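Local coordinates for protein peptidase M42 (Thaumarchaeota archaeon SCGC AB-539-E09, PDB 5DS0) that probably removes amino acids from the N-termini of peptides as a cobalt-bound M42 aminopeptidase that assembles into a twelve-subunit TET particle, at residues Glu40-Lys45 against Ala225-Pro230; Arg60-Gly65 against Gly303-Asn308. All blocks are in the same frame, centred on the assembly; numbering follows the deposited sequence.

Both contacts lie on the mixed sheet of the M42 peptidase fold, with their centres about 10 Å apart. Contact 1 lays helix 219-228 beside the outlying strand 40-43, whereas contact 2 seats helix 302-305 on strand 60-66, deeper in the chain. Arg60 joins them: its NH1 stands 2.6 Å from Val228 O, a probable hydrogen bond to the last turn of helix 219-228, and Asn308 packs against Ala225 and His226. Near the other end of strand 60-66, the side chain of Ala64 is about 10 Å from a cobalt ion, and His66, just beyond 60-65, is a metal ligand. Contact 1 is more peripheral, and the second subunit packs on its Asp44 and Val227.

Contact 1: residues Glu40-Lys45 against Ala225-Pro230; sequences EVVVDK and AHVVDP
Val227, on the last turn of helix 219-228, carries this strand-helix contact of the M42 peptidase fold, turning its two methyls along strand 40-43 and the loop that follows. Its CG1 is anti to the backbone N (chi1 166°) and faces CG2 of Val42 at 4.3 Å, a methyl-to-methyl approach at the loose end of van der Waals range. The second branch, CG2, is anti to the carbonyl carbon and reaches further along the chain, lying 4.3 Å from Asp44 CB. Val43 points its side chain away from the helix and contributes backbone alone. Contact between the two segments is modest, made by methyls against a methyl, a CB and a backbone oxygen, burying 120 Å² in all. The carboxylate of Asp44 turns to other partners: OD2 is hydrogen-bonded to Ser48 OG and to the hydroxyls of Thr223 and Thr224 in the same helix, which adds a polar link between the loop after the strand and the helix. Ala310 of the second subunit packs against both Asp44 and Val227, placing the contact at a subunit interface. The closest approach is to the backbone, with Val227 CG2 4.2 Å from Val43 O.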
# COMPACT_ATOMS: atom_id res chain seq x y z
N GLU C 40 52.62 36.29 -10.91
CA GLU C 40 53.18 35.09 -10.29
C GLU C 40 52.11 34.00 -10.27
O GLU C 40 50.92 34.29 -10.37
CB GLU C 40 53.65 35.42 -8.87
CG GLU C 40 54.49 34.34 -8.19
CD GLU C 40 54.75 34.63 -6.70
OE1 GLU C 40 54.86 35.82 -6.33
OE2 GLU C 40 54.86 33.65 -5.91
N VAL C 41 52.54 32.74 -10.18
CA VAL C 41 51.62 31.60 -10.15
C VAL C 41 51.95 30.66 -8.99
O VAL C 41 53.05 30.14 -8.92
CB VAL C 41 51.69 30.79 -11.46
CG1 VAL C 41 50.69 29.64 -11.44
CG2 VAL C 41 51.46 31.69 -12.67
N VAL C 42 51.00 30.43 -8.10
CA VAL C 42 51.20 29.48 -7.00
C VAL C 42 50.19 28.35 -7.15
O VAL C 42 49.12 28.53 -7.72
CB VAL C 42 51.07 30.13 -5.60
CG1 VAL C 42 52.08 31.25 -5.43
CG2 VAL C 42 49.67 30.65 -5.33
N VAL C 43 50.53 27.19 -6.60
CA VAL C 43 49.68 26.02 -6.70
C VAL C 43 49.45 25.38 -5.33
O VAL C 43 50.21 25.61 -4.39
CB VAL C 43 50.27 24.99 -7.70
CG1 VAL C 43 50.61 25.67 -9.03
CG2 VAL C 43 51.48 24.29 -7.12
N ASP C 44 48.39 24.59 -5.20
CA ASP C 44 48.29 23.67 -4.08
C ASP C 44 48.65 22.27 -4.59
O ASP C 44 48.77 22.05 -5.81
CB ASP C 44 46.93 23.78 -3.34
CG ASP C 44 45.74 23.21 -4.12
OD1 ASP C 44 45.94 22.46 -5.10
OD2 ASP C 44 44.59 23.51 -3.73
N LYS C 45 48.82 21.33 -3.67
CA LYS C 45 49.26 20.00 -4.04
C LYS C 45 48.12 19.11 -4.55
O LYS C 45 48.36 18.01 -5.04
CB LYS C 45 49.98 19.34 -2.87
CG LYS C 45 51.19 20.16 -2.42
CD LYS C 45 52.16 19.33 -1.62
CE LYS C 45 53.32 20.16 -1.13
NZ LYS C 45 54.15 19.36 -0.20
N ALA C 225 42.90 28.01 0.20
CA ALA C 225 42.73 28.99 1.25
C ALA C 225 43.92 28.97 2.23
O ALA C 225 44.38 30.03 2.68
CB ALA C 225 41.44 28.73 2.01
N HIS C 226 44.40 27.77 2.56
CA HIS C 226 45.57 27.63 3.42
C HIS C 226 46.79 28.32 2.79
O HIS C 226 47.52 29.05 3.48
CB HIS C 226 45.89 26.16 3.70
CG HIS C 226 47.16 25.96 4.47
ND1 HIS C 226 47.22 26.03 5.85
CD2 HIS C 226 48.43 25.71 4.05
CE1 HIS C 226 48.47 25.85 6.24
NE2 HIS C 226 49.22 25.65 5.17
N VAL C 227 47.02 28.08 1.51
CA VAL C 227 48.18 28.65 0.81
C VAL C 227 48.13 30.18 0.77
O VAL C 227 49.13 30.84 1.00
CB VAL C 227 48.29 28.09 -0.63
CG1 VAL C 227 49.26 28.91 -1.47
CG2 VAL C 227 48.71 26.62 -0.60
N VAL C 228 46.94 30.74 0.53
CA VAL C 228 46.80 32.17 0.25
C VAL C 228 46.67 33.06 1.50
O VAL C 228 47.20 34.16 1.50
CB VAL C 228 45.59 32.42 -0.65
CG1 VAL C 228 45.35 33.91 -0.84
CG2 VAL C 228 45.81 31.75 -2.00
N ASP C 229 45.99 32.58 2.55
CA ASP C 229 45.72 33.39 3.76
C ASP C 229 44.97 34.67 3.38
O ASP C 229 45.47 35.78 3.58
CB ASP C 229 47.02 33.70 4.55
CG ASP C 229 46.77 34.35 5.93
OD1 ASP C 229 45.63 34.30 6.43
OD2 ASP C 229 47.74 34.90 6.50
N PRO C 230 43.78 34.53 2.80
CA PRO C 230 43.06 35.68 2.28
C PRO C 230 42.40 36.52 3.36
O PRO C 230 41.98 35.99 4.40
CB PRO C 230 41.99 35.04 1.39
CG PRO C 230 41.69 33.75 2.08
CD PRO C 230 43.00 33.28 2.64

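Contact 2: residues Arg60-Gly65 against Gly303-Asn308; sequences RILMAG and GRIHMN
A short helix, 302-305, packs here on strand 60-66 of the mixed sheet in the M42 peptidase fold, the strand that ends at the cobalt ligand His66. Ile305 faces the strand and meets two residues that point to the same side of it, Leu62 and Ala64. The side chains of Leu62 and Ile305 cross obliquely, with the CD2 branch of the leucine doing the touching: it lies 4.0 Å from Ile305 CD1 and 4.1 Å from Ile305 CG1, spanning the last two carbons of the isoleucine chain. Leucine CG is anti to the backbone N (chi1 174°), and this carries the branch out from the strand toward the helix. On the isoleucine, CG1 is anti to the carbonyl carbon and the chain runs on extended to CD1 (chi2 162°), bringing that methyl down onto the sheet. All three residues are buried, and the interface between the segments, 105 Å², is purely apolar. Ile305 also touches Ala233 and Val235 on the adjoining strand 232-240, while Leu62 packs on Pro230 and Ser209. Residues Ile305 to Asn308 form a type I beta turn, with Asn308 N bonded to Ile305 O at 3.1 Å. His306 ND1 is hydrogen-bonded to Ala302 O. Nearer the metal end of the strand, the methyl of Ala64 adds a second point of contact on the strand, its CB 4.1 Å from Ile305 CD1.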
# COMPACT_ATOMS: atom_id res chain seq x y z
N ARG C 60 44.66 40.76 0.98
CA ARG C 60 44.67 39.72 -0.04
C ARG C 60 43.24 39.35 -0.42
O ARG C 60 42.46 38.91 0.43
CB ARG C 60 45.41 38.48 0.46
CG ARG C 60 46.86 38.72 0.78
CD ARG C 60 47.56 37.42 1.14
NE ARG C 60 48.96 37.65 1.51
CZ ARG C 60 49.83 36.69 1.82
NH1 ARG C 60 49.47 35.41 1.79
NH2 ARG C 60 51.07 37.01 2.14
N ILE C 61 42.90 39.57 -1.69
CA ILE C 61 41.60 39.19 -2.24
C ILE C 61 41.72 37.84 -2.92
O ILE C 61 42.51 37.68 -3.84
CB ILE C 61 41.09 40.16 -3.33
CG1 ILE C 61 41.36 41.63 -3.01
CG2 ILE C 61 39.61 39.96 -3.56
CD1 ILE C 61 40.76 42.11 -1.72
N LEU C 62 40.92 36.88 -2.50
CA LEU C 62 40.88 35.59 -3.16
C LEU C 62 39.63 35.49 -4.02
O LEU C 62 38.52 35.60 -3.49
CB LEU C 62 40.90 34.45 -2.13
CG LEU C 62 40.72 33.03 -2.67
CD1 LEU C 62 41.67 32.73 -3.81
CD2 LEU C 62 40.92 32.02 -1.55
N MSE C 63 39.81 35.32 -5.32
CA MSE C 63 38.71 34.96 -6.20
C MSE C 63 38.87 33.54 -6.59
O MSE C 63 39.95 33.12 -6.99
CB MSE C 63 38.74 35.75 -7.48
CG MSE C 63 38.41 37.21 -7.27
SE MSE C 63 37.95 37.96 -9.04
CE MSE C 63 39.75 38.09 -9.82
N ALA C 64 37.80 32.76 -6.51
CA ALA C 64 37.90 31.33 -6.79
C ALA C 64 36.77 30.86 -7.67
O ALA C 64 35.62 31.22 -7.46
CB ALA C 64 37.89 30.55 -5.49
N GLY C 65 37.12 30.05 -8.67
CA GLY C 65 36.14 29.33 -9.49
C GLY C 65 36.66 27.94 -9.79
O GLY C 65 37.79 27.80 -10.25
N GLY C 303 32.28 27.85 1.39
CA GLY C 303 32.03 27.06 2.57
C GLY C 303 33.29 26.71 3.34
O GLY C 303 33.25 26.61 4.57
N ARG C 304 34.40 26.53 2.62
CA ARG C 304 35.71 26.25 3.23
C ARG C 304 36.58 27.49 3.40
O ARG C 304 37.26 27.64 4.41
CB ARG C 304 36.49 25.22 2.41
CG ARG C 304 35.97 23.81 2.51
CD ARG C 304 35.93 23.26 3.92
NE ARG C 304 35.91 21.81 3.84
CZ ARG C 304 34.83 21.06 3.62
NH1 ARG C 304 33.63 21.62 3.50
NH2 ARG C 304 34.95 19.72 3.53
N ILE C 305 36.58 28.35 2.40
CA ILE C 305 37.39 29.56 2.40
C ILE C 305 37.10 30.45 3.60
O ILE C 305 38.04 30.94 4.25
CB ILE C 305 37.20 30.35 1.10
CG1 ILE C 305 37.90 29.62 -0.05
CG2 ILE C 305 37.77 31.75 1.23
CD1 ILE C 305 37.45 30.05 -1.43
N HIS C 306 35.81 30.67 3.90
CA HIS C 306 35.43 31.62 4.95
C HIS C 306 35.75 31.11 6.34
O HIS C 306 35.66 31.85 7.30
CB HIS C 306 33.97 32.07 4.81
CG HIS C 306 32.96 31.20 5.53
ND1 HIS C 306 32.56 29.97 5.07
CD2 HIS C 306 32.21 31.45 6.64
CE1 HIS C 306 31.64 29.47 5.87
NE2 HIS C 306 31.41 30.35 6.83
N MSE C 307 36.14 29.84 6.42
CA MSE C 307 36.47 29.18 7.67
C MSE C 307 37.95 29.02 7.85
O MSE C 307 38.41 28.40 8.82
CB MSE C 307 35.89 27.76 7.61
CG MSE C 307 35.32 27.37 8.95
SE MSE C 307 33.39 27.34 8.68
CE MSE C 307 33.28 25.43 8.14
N ASN C 308 38.73 29.58 6.93
CA ASN C 308 40.18 29.49 6.99
C ASN C 308 40.75 30.28 8.17
O ASN C 308 40.42 31.45 8.36
CB ASN C 308 40.78 30.00 5.69
CG ASN C 308 42.29 29.90 5.67
OD1 ASN C 308 42.98 30.91 5.75
ND2 ASN C 308 42.80 28.69 5.59